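Long-range contact in histidinol-phosphate aminotransferase (Clostridium acetobutylicum, PDB 3FTB), which probably transfers amino groups as a pyridoxal 5'-phosphate-dependent histidinol-phosphate aminotransferase: residues A[275-286]-A[340-351]. Sequence-based numbering, arbitrary orientation.
Sequences ERKRFIEELNKI and AIKDEKKNTKFL
The carboxylate of E275 reaches across to the amide of N347: N347 ND2 donates to E275 OE2 at 3.0 Å in a nearly straight bond on the anti lone pair. The syn lone pair of the same oxygen takes NH2 of R278, also at 3.0 Å and in the guanidinium plane, so two donors grip OE2. N347 is itself steadied through OD1, which accepts from the backbone N of K342 and bonds to Y31.

R278 extends the polar network: NH2 also donates to OG1 of T348 at 3.1 Å, tilted from the guanidinium plane. The E344 carboxylate stacks on one guanidinium face, the two planes 11° apart and OE2 displaced toward the rim; no N-H points at it, so the salt bridge rests on charge alone. E344 OE1 comes within 3.1 Å of E275 OE1, a like-charge approach that R278 probably offsets.

The apolar part of the interface centres on F279. With CG anti to the backbone N (chi1 -166°), its ring enters between the segments, touching I341 CG1 through CD2 at 3.5 Å and meeting the F350 ring obliquely. Further along, both methyls of L351 lie against E282 CB, CD1 at 3.4 Å, and CD2 also touches I286 CD1.

The axes of helix segments 275-285 and 344-351 run almost parallel and approach to 11.0 Å. F279 and L283 continue onto strand 299-304, making this a two-helix layer on the mixed sheet of the smaller domain, as in fold-type I aminotransferases.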
loop_
_atom_site.group_PDB
_atom_site.type_symbol
_atom_site.label_atom_id
_atom_site.label_comp_id
_atom_site.label_asym_id
_atom_site.label_seq_id
_atom_site.Cartn_x
_atom_site.Cartn_y
_atom_site.Cartn_z
ATOM N N GLU A 275 -18.253 24.068 -17.161
ATOM C CA GLU A 275 -17.743 23.227 -18.232
ATOM C C GLU A 275 -18.621 22.000 -18.495
ATOM O O GLU A 275 -18.932 21.687 -19.649
ATOM C CB GLU A 275 -16.283 22.835 -17.969
ATOM C CG GLU A 275 -15.576 22.240 -19.178
ATOM C CD GLU A 275 -15.763 23.071 -20.449
ATOM O OE1 GLU A 275 -15.993 24.292 -20.329
ATOM O OE2 GLU A 275 -15.674 22.506 -21.567
ATOM N N ARG A 276 -19.046 21.315 -17.438
ATOM C CA ARG A 276 -19.885 20.137 -17.633
ATOM C C ARG A 276 -21.133 20.517 -18.410
ATOM O O ARG A 276 -21.552 19.798 -19.309
ATOM C CB ARG A 276 -20.275 19.468 -16.310
ATOM C CG ARG A 276 -21.139 18.211 -16.491
ATOM C CD ARG A 276 -21.467 17.527 -15.166
ATOM N NE ARG A 276 -21.879 18.486 -14.143
ATOM C CZ ARG A 276 -21.358 18.548 -12.919
ATOM N NH1 ARG A 276 -20.421 17.683 -12.550
ATOM N NH2 ARG A 276 -21.776 19.472 -12.059
ATOM N N LYS A 277 -21.717 21.657 -18.057
ATOM C CA LYS A 277 -22.949 22.125 -18.687
ATOM C C LYS A 277 -22.751 22.432 -20.169
ATOM O O LYS A 277 -23.601 22.099 -20.993
ATOM C CB LYS A 277 -23.497 23.358 -17.955
ATOM C CG LYS A 277 -24.911 23.745 -18.355
ATOM C CD LYS A 277 -25.406 24.933 -17.545
ATOM C CE LYS A 277 -26.726 25.461 -18.095
ATOM N NZ LYS A 277 -26.588 25.979 -19.487
ATOM N N ARG A 278 -21.626 23.061 -20.499
ATOM C CA ARG A 278 -21.317 23.407 -21.882
ATOM C C ARG A 278 -20.968 22.162 -22.686
ATOM O O ARG A 278 -21.526 21.916 -23.754
ATOM C CB ARG A 278 -20.147 24.395 -21.943
ATOM C CG ARG A 278 -19.918 25.005 -23.320
ATOM C CD ARG A 278 -18.571 25.710 -23.402
ATOM N NE ARG A 278 -17.464 24.759 -23.402
ATOM C CZ ARG A 278 -16.701 24.492 -24.459
ATOM N NH1 ARG A 278 -16.924 25.109 -25.609
ATOM N NH2 ARG A 278 -15.711 23.610 -24.366
ATOM N N PHE A 279 -20.026 21.387 -22.163
ATOM C CA PHE A 279 -19.578 20.162 -22.811
ATOM C C PHE A 279 -20.773 19.348 -23.331
ATOM O O PHE A 279 -20.788 18.894 -24.481
ATOM C CB PHE A 279 -18.725 19.334 -21.831
ATOM C CG PHE A 279 -17.945 18.231 -22.488
ATOM C CD1 PHE A 279 -16.983 18.518 -23.448
ATOM C CD2 PHE A 279 -18.181 16.908 -22.163
ATOM C CE1 PHE A 279 -16.272 17.512 -24.051
ATOM C CE2 PHE A 279 -17.472 15.897 -22.774
ATOM C CZ PHE A 279 -16.515 16.204 -23.721
ATOM N N ILE A 280 -21.784 19.189 -22.483
ATOM C CA ILE A 280 -22.948 18.382 -22.823
ATOM C C ILE A 280 -23.811 19.025 -23.917
ATOM O O ILE A 280 -24.495 18.322 -24.669
ATOM C CB ILE A 280 -23.814 18.092 -21.580
ATOM C CG1 ILE A 280 -23.306 16.851 -20.827
ATOM C CG2 ILE A 280 -25.270 17.886 -21.980
ATOM C CD1 ILE A 280 -21.814 16.847 -20.510
ATOM N N GLU A 281 -23.789 20.353 -24.010
ATOM C CA GLU A 281 -24.565 21.034 -25.052
ATOM C C GLU A 281 -23.855 20.885 -26.381
ATOM O O GLU A 281 -24.487 20.636 -27.409
ATOM C CB GLU A 281 -24.799 22.510 -24.713
ATOM C CG GLU A 281 -25.901 22.718 -23.669
ATOM C CD GLU A 281 -25.837 24.075 -22.995
ATOM O OE1 GLU A 281 -24.739 24.675 -22.992
ATOM O OE2 GLU A 281 -26.876 24.537 -22.463
ATOM N N GLU A 282 -22.534 21.018 -26.352
ATOM C CA GLU A 282 -21.727 20.764 -27.534
ATOM C C GLU A 282 -21.838 19.310 -28.025
ATOM O O GLU A 282 -21.924 19.069 -29.235
ATOM C CB GLU A 282 -20.274 21.136 -27.257
ATOM C CG GLU A 282 -20.115 22.575 -26.830
ATOM C CD GLU A 282 -20.782 23.518 -27.799
ATOM O OE1 GLU A 282 -21.722 24.227 -27.382
ATOM O OE2 GLU A 282 -20.381 23.530 -28.983
ATOM N N LEU A 283 -21.839 18.345 -27.103
ATOM C CA LEU A 283 -21.959 16.933 -27.480
ATOM C C LEU A 283 -23.325 16.680 -28.094
ATOM O O LEU A 283 -23.479 15.827 -28.971
ATOM C CB LEU A 283 -21.760 15.991 -26.280
ATOM C CG LEU A 283 -20.364 15.547 -25.821
ATOM C CD1 LEU A 283 -20.526 14.568 -24.682
ATOM C CD2 LEU A 283 -19.539 14.911 -26.941
ATOM N N ASN A 284 -24.321 17.428 -27.630
ATOM C CA ASN A 284 -25.696 17.197 -28.068
ATOM C C ASN A 284 -25.901 17.609 -29.524
ATOM O O ASN A 284 -26.828 17.147 -30.184
ATOM C CB ASN A 284 -26.699 17.903 -27.142
ATOM C CG ASN A 284 -27.175 17.015 -25.997
ATOM O OD1 ASN A 284 -27.195 17.438 -24.846
ATOM N ND2 ASN A 284 -27.573 15.782 -26.314
ATOM N N LYS A 285 -25.009 18.468 -30.015
ATOM C CA LYS A 285 -25.045 18.948 -31.388
ATOM C C LYS A 285 -24.411 17.950 -32.359
ATOM O O LYS A 285 -24.729 17.952 -33.555
ATOM C CB LYS A 285 -24.336 20.304 -31.493
ATOM C CG LYS A 285 -24.961 21.424 -30.657
ATOM C CD LYS A 285 -24.005 22.612 -30.526
ATOM C CE LYS A 285 -24.720 23.874 -30.066
ATOM N NZ LYS A 285 -25.438 23.675 -28.774
ATOM N N ILE A 286 -23.517 17.103 -31.848
ATOM C CA ILE A 286 -22.779 16.162 -32.698
ATOM C C ILE A 286 -23.703 15.079 -33.250
ATOM O O ILE A 286 -24.493 14.491 -32.506
ATOM C CB ILE A 286 -21.554 15.567 -31.956
ATOM C CG1 ILE A 286 -20.810 16.688 -31.230
ATOM C CG2 ILE A 286 -20.632 14.819 -32.918
ATOM C CD1 ILE A 286 -19.349 16.482 -31.132
ATOM N N ALA A 340 -14.239 11.731 -20.811
ATOM C CA ALA A 340 -13.921 12.535 -19.640
ATOM C C ALA A 340 -14.352 13.974 -19.889
ATOM O O ALA A 340 -14.541 14.384 -21.028
ATOM C CB ALA A 340 -12.435 12.466 -19.321
ATOM N N ILE A 341 -14.531 14.729 -18.816
ATOM C CA ILE A 341 -14.812 16.152 -18.920
ATOM C C ILE A 341 -13.651 16.874 -18.259
ATOM O O ILE A 341 -13.452 16.751 -17.052
ATOM C CB ILE A 341 -16.168 16.528 -18.253
ATOM C CG1 ILE A 341 -17.312 15.777 -18.936
ATOM C CG2 ILE A 341 -16.415 18.039 -18.315
ATOM C CD1 ILE A 341 -18.679 16.152 -18.433
ATOM N N LYS A 342 -12.868 17.587 -19.067
ATOM C CA LYS A 342 -11.691 18.299 -18.591
ATOM C C LYS A 342 -11.952 19.789 -18.627
ATOM O O LYS A 342 -13.096 20.230 -18.523
ATOM C CB LYS A 342 -10.488 17.971 -19.475
ATOM C CG LYS A 342 -10.280 16.484 -19.648
ATOM C CD LYS A 342 -9.177 16.168 -20.628
ATOM C CE LYS A 342 -8.887 14.677 -20.642
ATOM N NZ LYS A 342 -8.201 14.244 -19.398
ATOM N N ASP A 343 -10.879 20.559 -18.786
ATOM C CA ASP A 343 -10.973 22.004 -18.950
ATOM C C ASP A 343 -11.427 22.386 -20.374
ATOM O O ASP A 343 -11.242 21.628 -21.330
ATOM C CB ASP A 343 -9.625 22.641 -18.635
ATOM C CG ASP A 343 -8.486 22.019 -19.428
ATOM O OD1 ASP A 343 -7.971 22.682 -20.351
ATOM O OD2 ASP A 343 -8.105 20.866 -19.137
ATOM N N GLU A 344 -12.021 23.569 -20.496
ATOM C CA GLU A 344 -12.575 24.060 -21.757
ATOM C C GLU A 344 -11.636 23.921 -22.967
ATOM O O GLU A 344 -12.065 23.550 -24.062
ATOM C CB GLU A 344 -13.032 25.518 -21.577
ATOM C CG GLU A 344 -13.821 26.105 -22.757
ATOM C CD GLU A 344 -14.907 27.093 -22.315
ATOM O OE1 GLU A 344 -15.165 27.196 -21.096
ATOM O OE2 GLU A 344 -15.513 27.760 -23.180
ATOM N N LYS A 345 -10.358 24.213 -22.772
ATOM C CA LYS A 345 -9.401 24.183 -23.880
ATOM C C LYS A 345 -9.212 22.785 -24.477
ATOM O O LYS A 345 -9.303 22.602 -25.690
ATOM C CB LYS A 345 -8.051 24.737 -23.431
ATOM C CG LYS A 345 -7.166 25.216 -24.571
ATOM C CD LYS A 345 -5.762 25.544 -24.079
ATOM C CE LYS A 345 -5.078 26.576 -24.968
ATOM N NZ LYS A 345 -5.613 27.949 -24.714
ATOM N N LYS A 346 -8.932 21.803 -23.623
ATOM C CA LYS A 346 -8.824 20.413 -24.069
ATOM C C LYS A 346 -10.146 19.891 -24.641
ATOM O O LYS A 346 -10.162 19.120 -25.606
ATOM C CB LYS A 346 -8.351 19.505 -22.923
ATOM C CG LYS A 346 -6.917 19.774 -22.464
ATOM C CD LYS A 346 -6.348 18.592 -21.684
ATOM C CE LYS A 346 -5.040 18.945 -21.010
ATOM N NZ LYS A 346 -5.245 20.039 -20.023
ATOM N N ASN A 347 -11.250 20.321 -24.030
ATOM C CA ASN A 347 -12.591 19.912 -24.422
ATOM C C ASN A 347 -12.990 20.419 -25.811
ATOM O O ASN A 347 -13.592 19.695 -26.605
ATOM C CB ASN A 347 -13.604 20.389 -23.373
ATOM C CG ASN A 347 -13.700 19.450 -22.179
ATOM O OD1 ASN A 347 -13.011 18.424 -22.115
ATOM N ND2 ASN A 347 -14.564 19.792 -21.231
ATOM N N THR A 348 -12.667 21.674 -26.098
ATOM C CA THR A 348 -12.980 22.234 -27.401
ATOM C C THR A 348 -12.151 21.523 -28.467
ATOM O O THR A 348 -12.628 21.242 -29.561
ATOM C CB THR A 348 -12.720 23.748 -27.435
ATOM O OG1 THR A 348 -13.602 24.408 -26.513
ATOM C CG2 THR A 348 -12.947 24.298 -28.839
ATOM N N LYS A 349 -10.905 21.210 -28.127
ATOM C CA LYS A 349 -10.045 20.453 -29.026
ATOM C C LYS A 349 -10.667 19.085 -29.287
ATOM O O LYS A 349 -10.826 18.663 -30.433
ATOM C CB LYS A 349 -8.656 20.287 -28.411
ATOM C CG LYS A 349 -7.568 19.999 -29.427
ATOM C CD LYS A 349 -6.330 19.421 -28.774
ATOM C CE LYS A 349 -5.163 19.386 -29.751
ATOM N NZ LYS A 349 -4.860 20.731 -30.335
ATOM N N PHE A 350 -11.013 18.395 -28.205
ATOM C CA PHE A 350 -11.709 17.110 -28.271
ATOM C C PHE A 350 -12.915 17.110 -29.232
ATOM O O PHE A 350 -13.025 16.251 -30.120
ATOM C CB PHE A 350 -12.164 16.710 -26.863
ATOM C CG PHE A 350 -12.975 15.455 -26.829
ATOM C CD1 PHE A 350 -12.364 14.213 -27.000
ATOM C CD2 PHE A 350 -14.351 15.508 -26.634
ATOM C CE1 PHE A 350 -13.108 13.046 -26.974
ATOM C CE2 PHE A 350 -15.107 14.341 -26.608
ATOM C CZ PHE A 350 -14.481 13.109 -26.779
ATOM N N LEU A 351 -13.815 18.074 -29.033
ATOM C CA LEU A 351 -15.047 18.194 -29.805
ATOM C C LEU A 351 -14.756 18.477 -31.271
ATOM O O LEU A 351 -15.446 17.967 -32.161
ATOM C CB LEU A 351 -15.926 19.316 -29.234
ATOM C CG LEU A 351 -16.687 19.103 -27.918
ATOM C CD1 LEU A 351 -16.913 20.428 -27.206
ATOM C CD2 LEU A 351 -18.015 18.381 -28.161
#